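Local coordinates for regulator of chromosome condensation (Saccharomyces cerevisiae, PDB 3OF7), which promotes the exchange of GDP for GTP on the Ran-type GTPases Gsp1 and Gsp2, binds chromatin and controls RNA metabolism and transport, at residues W172-C177 / I189-T194. Residues are numbered along the deposited sequence; the frame is centred on the assembly and turned at random.
Sequences WGTFRC and IKIQKT
The hydroxyl of Thr174 donates a short hydrogen bond to the backbone of the facing segment, OG1 lying 2.7 Å from Lys190 O and almost in line with that C=O (166° at the oxygen). With OG1 anti to the backbone N (chi1 -163°), the hydroxyl is directed across the gap, while CB faces the CG1 branch of Ile191 at 4.2 Å. Ile181 of strand 180-183 touches the same threonine. A valine here would keep much of the bulk but would probably leave Lys190 O without its hydroxyl mate and the chain ahead of Ile191 less firmly tied.

One residue before Thr174, Gly173 forms an antiparallel hydrogen-bonded pair with Gln192. Gly173 N meets a lone pair of Gln192 O at 2.7 Å, and the return bond from Gln192 N to Gly173 O is nearly straight (174°). At Gly173 the backbone adopts a conformation in which a CB would collide with the preceding carbonyl oxygen.

Gln192 bends at chi2, which turns its amide along its own segment toward Thr194; NE2 then donates to Thr194 O, 2.8 Å away and close to the amide plane. Its CG packs beside Trp172, 4.1 Å from CB. That CB also rests against Gln192 O at 3.4 Å, whereas the indole leads away from the 189-194 segment toward Pro195 and a weak bond from NE1 to Ala98 O.

The short pairing joins strand 192-193 to strand 169-177 just before the corner at Thr194, within the third RCC1 repeat, at the outer part of an antiparallel blade of the seven-bladed RCC1 beta-propeller.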
ATOM      1  N   TRP A 172       5.820  15.688   1.054  1.00 16.98           N
ATOM      2  CA  TRP A 172       6.099  16.379  -0.210  1.00 16.53           C
ATOM      3  C   TRP A 172       5.230  15.840  -1.354  1.00 16.69           C
ATOM      4  O   TRP A 172       4.578  14.798  -1.215  1.00 16.05           O
ATOM      5  CB  TRP A 172       7.603  16.350  -0.568  1.00 16.85           C
ATOM      6  CG  TRP A 172       8.260  14.981  -0.717  1.00 16.20           C
ATOM      7  CD1 TRP A 172       8.588  14.360  -1.893  1.00 17.13           C
ATOM      8  CD2 TRP A 172       8.695  14.099   0.334  1.00 15.49           C
ATOM      9  NE1 TRP A 172       9.189  13.143  -1.643  1.00 15.55           N
ATOM     10  CE2 TRP A 172       9.265  12.959  -0.285  1.00 15.78           C
ATOM     11  CE3 TRP A 172       8.653  14.156   1.737  1.00 16.93           C
ATOM     12  CZ2 TRP A 172       9.789  11.887   0.449  1.00 15.18           C
ATOM     13  CZ3 TRP A 172       9.169  13.081   2.474  1.00 16.73           C
ATOM     14  CH2 TRP A 172       9.729  11.961   1.821  1.00 16.73           C
ATOM     15  N   GLY A 173       5.208  16.568  -2.466  1.00 16.30           N
ATOM     16  CA  GLY A 173       4.369  16.219  -3.617  1.00 16.15           C
ATOM     17  C   GLY A 173       3.100  17.053  -3.600  1.00 16.58           C
ATOM     18  O   GLY A 173       3.152  18.260  -3.305  1.00 16.04           O
ATOM     19  N   THR A 174       1.964  16.424  -3.905  1.00 15.85           N
ATOM     20  CA  THR A 174       0.673  17.120  -3.926  1.00 16.07           C
ATOM     21  C   THR A 174      -0.475  16.122  -3.846  1.00 16.05           C
ATOM     22  O   THR A 174      -0.247  14.909  -3.921  1.00 16.31           O
ATOM     23  CB  THR A 174       0.512  18.013  -5.195  1.00 16.15           C
ATOM     24  OG1 THR A 174      -0.553  18.953  -4.994  1.00 17.30           O
ATOM     25  CG2 THR A 174       0.201  17.168  -6.445  1.00 15.94           C
ATOM     26  N   PHE A 175      -1.695  16.624  -3.671  1.00 15.68           N
ATOM     27  CA  PHE A 175      -2.889  15.804  -3.847  1.00 16.41           C
ATOM     28  C   PHE A 175      -3.644  16.242  -5.088  1.00 17.32           C
ATOM     29  O   PHE A 175      -3.925  17.436  -5.281  1.00 17.31           O
ATOM     30  CB  PHE A 175      -3.826  15.882  -2.634  1.00 16.09           C
ATOM     31  CG  PHE A 175      -3.156  15.573  -1.329  1.00 16.20           C
ATOM     32  CD1 PHE A 175      -2.801  16.598  -0.456  1.00 16.28           C
ATOM     33  CD2 PHE A 175      -2.871  14.259  -0.974  1.00 15.56           C
ATOM     34  CE1 PHE A 175      -2.168  16.314   0.773  1.00 15.94           C
ATOM     35  CE2 PHE A 175      -2.244  13.965   0.249  1.00 16.90           C
ATOM     36  CZ  PHE A 175      -1.890  15.004   1.122  1.00 15.31           C
ATOM     37  N   ARG A 176      -3.969  15.266  -5.931  1.00 18.03           N
ATOM     38  CA  ARG A 176      -4.884  15.495  -7.028  1.00 19.58           C
ATOM     39  C   ARG A 176      -6.320  15.197  -6.610  1.00 20.35           C
ATOM     40  O   ARG A 176      -6.585  14.704  -5.515  1.00 20.27           O
ATOM     41  CB  ARG A 176      -4.495  14.647  -8.245  1.00 19.41           C
ATOM     42  CG  ARG A 176      -3.267  15.147  -8.985  1.00 20.63           C
ATOM     43  CD  ARG A 176      -2.999  14.280 -10.208  1.00 22.83           C
ATOM     44  NE  ARG A 176      -1.726  14.612 -10.840  1.00 25.93           N
ATOM     45  CZ  ARG A 176      -1.565  15.551 -11.768  0.70 27.60           C
ATOM     46  NH1 ARG A 176      -2.602  16.266 -12.194  1.00 28.88           N
ATOM     47  NH2 ARG A 176      -0.358  15.775 -12.270  1.00 28.98           N
ATOM     48  N   CYS A 177      -7.244  15.532  -7.498  1.00 21.93           N
ATOM     49  CA  CYS A 177      -8.648  15.222  -7.347  1.00 23.62           C
ATOM     50  C   CYS A 177      -9.163  14.825  -8.735  1.00 24.40           C
ATOM     51  O   CYS A 177      -8.386  14.753  -9.693  1.00 24.60           O
ATOM     52  CB  CYS A 177      -9.392  16.445  -6.813  1.00 23.47           C
ATOM     53  SG  CYS A 177      -9.189  17.893  -7.856  1.00 27.27           S
ATOM     54  N   ILE A 189       0.515  26.019  -0.166  1.00 22.66           N
ATOM     55  CA  ILE A 189       1.427  25.290  -1.048  1.00 22.15           C
ATOM     56  C   ILE A 189       0.605  24.429  -2.003  1.00 21.76           C
ATOM     57  O   ILE A 189      -0.236  23.634  -1.566  1.00 21.53           O
ATOM     58  CB  ILE A 189       2.422  24.374  -0.258  1.00 22.28           C
ATOM     59  CG1 ILE A 189       3.208  25.169   0.795  1.00 22.94           C
ATOM     60  CG2 ILE A 189       3.396  23.677  -1.218  1.00 20.81           C
ATOM     61  CD1 ILE A 189       3.721  24.315   1.951  1.00 23.30           C
ATOM     62  N   LYS A 190       0.842  24.614  -3.298  1.00 21.63           N
ATOM     63  CA  LYS A 190       0.181  23.826  -4.340  1.00 21.78           C
ATOM     64  C   LYS A 190       0.934  22.514  -4.594  1.00 21.33           C
ATOM     65  O   LYS A 190       0.337  21.435  -4.564  1.00 20.70           O
ATOM     66  CB  LYS A 190       0.059  24.631  -5.640  1.00 22.19           C
ATOM     67  CG  LYS A 190      -0.487  23.821  -6.816  1.00 24.18           C
ATOM     68  CD  LYS A 190      -0.641  24.662  -8.075  1.00 28.21           C
ATOM     69  CE  LYS A 190      -1.420  23.898  -9.134  1.00 29.29           C
ATOM     70  NZ  LYS A 190      -1.506  24.651 -10.422  1.00 31.91           N
ATOM     71  N   ILE A 191       2.234  22.633  -4.854  1.00 21.37           N
ATOM     72  CA  ILE A 191       3.138  21.494  -5.089  1.00 21.60           C
ATOM     73  C   ILE A 191       4.384  21.683  -4.228  1.00 21.65           C
ATOM     74  O   ILE A 191       5.042  22.727  -4.297  1.00 21.77           O
ATOM     75  CB  ILE A 191       3.559  21.389  -6.579  1.00 21.72           C
ATOM     76  CG1 ILE A 191       2.346  21.066  -7.466  1.00 22.31           C
ATOM     77  CG2 ILE A 191       4.694  20.350  -6.776  1.00 21.49           C
ATOM     78  CD1 ILE A 191       2.596  21.250  -8.956  1.00 23.26           C
ATOM     79  N   GLN A 192       4.694  20.675  -3.413  1.00 21.27           N
ATOM     80  CA  GLN A 192       5.863  20.695  -2.537  1.00 21.35           C
ATOM     81  C   GLN A 192       6.964  19.801  -3.104  1.00 21.54           C
ATOM     82  O   GLN A 192       6.856  18.579  -3.047  1.00 21.11           O
ATOM     83  CB  GLN A 192       5.461  20.233  -1.126  1.00 20.73           C
ATOM     84  CG  GLN A 192       6.577  20.292  -0.089  1.00 21.77           C
ATOM     85  CD  GLN A 192       7.180  21.680   0.036  1.00 21.70           C
ATOM     86  OE1 GLN A 192       6.458  22.682   0.026  1.00 22.11           O
ATOM     87  NE2 GLN A 192       8.501  21.746   0.147  1.00 21.36           N
ATOM     88  N   LYS A 193       8.018  20.409  -3.650  1.00 21.75           N
ATOM     89  CA  LYS A 193       9.048  19.664  -4.389  1.00 22.52           C
ATOM     90  C   LYS A 193      10.126  19.012  -3.509  1.00 22.24           C
ATOM     91  O   LYS A 193      10.818  18.095  -3.947  1.00 22.78           O
ATOM     92  CB  LYS A 193       9.700  20.559  -5.454  1.00 22.81           C
ATOM     93  CG  LYS A 193       8.763  20.940  -6.599  1.00 25.16           C
ATOM     94  CD  LYS A 193       9.419  21.907  -7.580  1.00 29.25           C
ATOM     95  CE  LYS A 193       8.510  22.154  -8.777  1.00 31.75           C
ATOM     96  NZ  LYS A 193       8.973  23.306  -9.610  1.00 34.36           N
ATOM     97  N   THR A 194      10.273  19.496  -2.281  1.00 21.95           N
ATOM     98  CA  THR A 194      11.245  18.936  -1.338  1.00 21.92           C
ATOM     99  C   THR A 194      10.545  18.577  -0.027  1.00 21.45           C
ATOM    100  O   THR A 194       9.503  19.149   0.290  1.00 21.13           O
ATOM    101  CB  THR A 194      12.413  19.918  -1.072  1.00 22.19           C
ATOM    102  OG1 THR A 194      11.888  21.197  -0.696  1.00 22.09           O
ATOM    103  CG2 THR A 194      13.283  20.075  -2.327  1.00 22.95           C
TER